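Local coordinates for protein Ika8 (Synthetic construct, PDB 6G6O) that is a computationally designed, symmetrical eight-bladed beta-propeller built from WD40-type repeats, an artificial protein with no known natural function, at residues Gly115-Trp120 with Asp132-Glu137. Numbering follows the deposited sequence.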
ATOM      1  N   GLY A 115      16.203   2.919  -6.361  1.00 18.82           N
ATOM      2  CA  GLY A 115      15.555   4.057  -6.971  1.00 15.76           C
ATOM      3  C   GLY A 115      15.021   3.811  -8.362  1.00 11.74           C
ATOM      4  O   GLY A 115      14.296   4.663  -8.887  1.00 20.43           O
ATOM      5  N   THR A 116      15.344   2.673  -8.967  1.00 18.05           N
ATOM      6  CA  THR A 116      14.931   2.410 -10.337  1.00 19.62           C
ATOM      7  C   THR A 116      13.434   2.149 -10.415  1.00 18.71           C
ATOM      8  O   THR A 116      12.841   1.548  -9.515  1.00 20.08           O
ATOM      9  CB  THR A 116      15.699   1.216 -10.902  1.00 21.31           C
ATOM     10  OG1 THR A 116      15.716   0.158  -9.937  1.00 24.35           O
ATOM     11  CG2 THR A 116      17.130   1.615 -11.231  1.00 24.74           C
ATOM     12  N   ILE A 117      12.823   2.612 -11.502  1.00 19.15           N
ATOM     13  CA  ILE A 117      11.409   2.399 -11.777  1.00 17.49           C
ATOM     14  C   ILE A 117      11.288   1.793 -13.165  1.00 18.31           C
ATOM     15  O   ILE A 117      11.805   2.353 -14.137  1.00 20.30           O
ATOM     16  CB  ILE A 117      10.602   3.706 -11.687  1.00 18.55           C
ATOM     17  CG1 ILE A 117      10.842   4.401 -10.350  1.00 21.36           C
ATOM     18  CG2 ILE A 117       9.125   3.429 -11.882  1.00 24.19           C
ATOM     19  CD1 ILE A 117      10.298   5.805 -10.297  1.00 21.19           C
ATOM     20  N   LYS A 118      10.616   0.652 -13.258  1.00 18.09           N
ATOM     21  CA  LYS A 118      10.438  -0.039 -14.524  1.00 14.38           C
ATOM     22  C   LYS A 118       8.955  -0.200 -14.821  1.00 19.89           C
ATOM     23  O   LYS A 118       8.131  -0.311 -13.909  1.00 16.75           O
ATOM     24  CB  LYS A 118      11.127  -1.408 -14.519  1.00 14.90           C
ATOM     25  CG  LYS A 118      12.647  -1.335 -14.501  1.00 15.61           C
ATOM     26  CD  LYS A 118      13.262  -2.694 -14.774  1.00 14.87           C
ATOM     27  CE  LYS A 118      14.775  -2.659 -14.657  1.00 18.89           C
ATOM     28  NZ  LYS A 118      15.376  -3.979 -14.994  1.00 24.02           N
ATOM     29  N   VAL A 119       8.627  -0.206 -16.110  1.00 21.81           N
ATOM     30  CA  VAL A 119       7.253  -0.297 -16.589  1.00 17.40           C
ATOM     31  C   VAL A 119       7.160  -1.511 -17.498  1.00 19.83           C
ATOM     32  O   VAL A 119       7.881  -1.599 -18.501  1.00 21.62           O
ATOM     33  CB  VAL A 119       6.824   0.979 -17.328  1.00 16.41           C
ATOM     34  CG1 VAL A 119       5.518   0.752 -18.063  1.00 19.81           C
ATOM     35  CG2 VAL A 119       6.698   2.138 -16.354  1.00 17.05           C
ATOM     36  N   TRP A 120       6.274  -2.443 -17.154  1.00 20.47           N
ATOM     37  CA  TRP A 120       6.143  -3.698 -17.874  1.00 14.98           C
ATOM     38  C   TRP A 120       4.784  -3.784 -18.556  1.00 15.83           C
ATOM     39  O   TRP A 120       3.812  -3.144 -18.146  1.00 22.64           O
ATOM     40  CB  TRP A 120       6.321  -4.900 -16.939  1.00 13.03           C
ATOM     41  CG  TRP A 120       7.484  -4.787 -16.000  1.00 14.22           C
ATOM     42  CD1 TRP A 120       7.483  -4.226 -14.756  1.00 15.42           C
ATOM     43  CD2 TRP A 120       8.817  -5.261 -16.225  1.00 17.62           C
ATOM     44  NE1 TRP A 120       8.733  -4.314 -14.194  1.00 14.33           N
ATOM     45  CE2 TRP A 120       9.571  -4.946 -15.076  1.00 17.44           C
ATOM     46  CE3 TRP A 120       9.449  -5.917 -17.286  1.00 12.89           C
ATOM     47  CZ2 TRP A 120      10.923  -5.265 -14.958  1.00 19.82           C
ATOM     48  CZ3 TRP A 120      10.790  -6.232 -17.168  1.00 16.97           C
ATOM     49  CH2 TRP A 120      11.512  -5.905 -16.013  1.00 15.75           C
ATOM     50  N   ASP A 132      16.115   5.450 -14.396  1.00 40.16           N
ATOM     51  CA  ASP A 132      16.758   5.457 -13.090  1.00 33.08           C
ATOM     52  C   ASP A 132      15.840   6.003 -12.006  1.00 30.60           C
ATOM     53  O   ASP A 132      16.034   5.685 -10.828  1.00 38.68           O
ATOM     54  CB  ASP A 132      18.047   6.278 -13.146  1.00 44.78           C
ATOM     55  CG  ASP A 132      19.003   5.786 -14.215  1.00 47.65           C
ATOM     56  OD1 ASP A 132      19.536   4.666 -14.068  1.00 45.03           O
ATOM     57  OD2 ASP A 132      19.215   6.518 -15.205  1.00 40.78           O
ATOM     58  N   GLY A 133      14.850   6.812 -12.378  1.00 26.21           N
ATOM     59  CA  GLY A 133      13.876   7.321 -11.433  1.00 22.67           C
ATOM     60  C   GLY A 133      14.468   8.192 -10.346  1.00 23.53           C
ATOM     61  O   GLY A 133      14.730   9.379 -10.561  1.00 23.63           O
ATOM     62  N   HIS A 134      14.690   7.608  -9.175  1.00 20.02           N
ATOM     63  CA  HIS A 134      15.175   8.334  -8.012  1.00 15.68           C
ATOM     64  C   HIS A 134      16.572   7.860  -7.634  1.00 16.86           C
ATOM     65  O   HIS A 134      16.993   6.751  -7.970  1.00 21.50           O
ATOM     66  CB  HIS A 134      14.228   8.155  -6.819  1.00 18.71           C
ATOM     67  CG  HIS A 134      12.806   8.524  -7.113  1.00 13.23           C
ATOM     68  ND1 HIS A 134      12.203   9.643  -6.580  1.00 13.33           N
ATOM     69  CD2 HIS A 134      11.868   7.921  -7.880  1.00 16.08           C
ATOM     70  CE1 HIS A 134      10.956   9.715  -7.008  1.00 12.43           C
ATOM     71  NE2 HIS A 134      10.727   8.683  -7.799  1.00 15.21           N
ATOM     72  N   GLN A 135      17.295   8.735  -6.931  1.00 15.46           N
ATOM     73  CA  GLN A 135      18.552   8.377  -6.286  1.00 19.93           C
ATOM     74  C   GLN A 135      18.342   7.910  -4.854  1.00 19.48           C
ATOM     75  O   GLN A 135      19.216   8.107  -3.999  1.00 19.10           O
ATOM     76  CB  GLN A 135      19.522   9.557  -6.326  1.00 24.40           C
ATOM     77  CG  GLN A 135      19.983   9.934  -7.721  1.00 21.99           C
ATOM     78  CD  GLN A 135      21.084  10.972  -7.700  1.00 23.25           C
ATOM     79  OE1 GLN A 135      20.838  12.150  -7.438  1.00 27.36           O
ATOM     80  NE2 GLN A 135      22.311  10.541  -7.970  1.00 28.42           N
ATOM     81  N   SER A 136      17.192   7.302  -4.575  1.00 21.47           N
ATOM     82  CA  SER A 136      16.825   6.881  -3.234  1.00 18.01           C
ATOM     83  C   SER A 136      15.758   5.808  -3.359  1.00 16.97           C
ATOM     84  O   SER A 136      15.089   5.691  -4.389  1.00 15.23           O
ATOM     85  CB  SER A 136      16.318   8.059  -2.394  1.00 16.22           C
ATOM     86  OG  SER A 136      16.196   7.707  -1.028  1.00 27.43           O
ATOM     87  N   GLU A 137      15.605   5.028  -2.292  1.00 20.70           N
ATOM     88  CA  GLU A 137      14.652   3.927  -2.288  1.00 13.42           C
ATOM     89  C   GLU A 137      13.243   4.433  -2.564  1.00 12.28           C
ATOM     90  O   GLU A 137      12.744   5.322  -1.870  1.00 18.50           O
ATOM     91  CB  GLU A 137      14.702   3.204  -0.944  1.00 24.59           C
ATOM     92  CG  GLU A 137      13.762   2.022  -0.844  1.00 22.61           C
ATOM     93  CD  GLU A 137      13.848   1.329   0.496  1.00 20.13           C
ATOM     94  OE1 GLU A 137      12.784   1.027   1.076  1.00 29.86           O
ATOM     95  OE2 GLU A 137      14.980   1.093   0.969  1.00 26.06           O
TER
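His134 N donates to Gly115 O over 3.0 Å with an almost straight N-H...O angle of 176°. Two CA-H...O contacts accompany this bond: Gly115 CA approaches His134 O at 3.2 Å, and Thr116 CA approaches Asp132 O at 3.5 Å. The linker folds closely over the buried Gly115, whose CA also sits 3.1 Å from Ser136 O; its phi of 99° is a positive value that glycine takes easily. Gly133 also has positive phi, and its CA lies 4.0 Å from Ile117 CD1. In WD40 propellers the outermost strand of one blade is followed by a loop leading to the innermost strand of the next; here Asp132-Glu137 leaves strand 127-131 and leads to strand 138-144, while Gly115 and Thr116 lie just before strand 117-121 of the preceding blade. Gly133 and His134 form the GH dipeptide of the WD40 repeat in this loop. The side-chain part of the contact is carried by Ile117 and His134. With CG1 beside the backbone N (chi1 -53°) and CD1 extended beyond it, the isoleucine tip reaches the imidazole at its edge, in the ring plane, CD1 lying 3.6 Å from His134 CD2. The rotation of that ring is fixed from both nitrogens: NE2 is hydrogen-bonded to Ser150 OG, consistent with the WD40 hydrogen-bond network, and ND1 to Thr156 OG1, tying the linker to the next blade. On the other segment, the CB of Thr116 points away from the linker, and OG1 is hydrogen-bonded to Asp114 OD1 and His94 ND1.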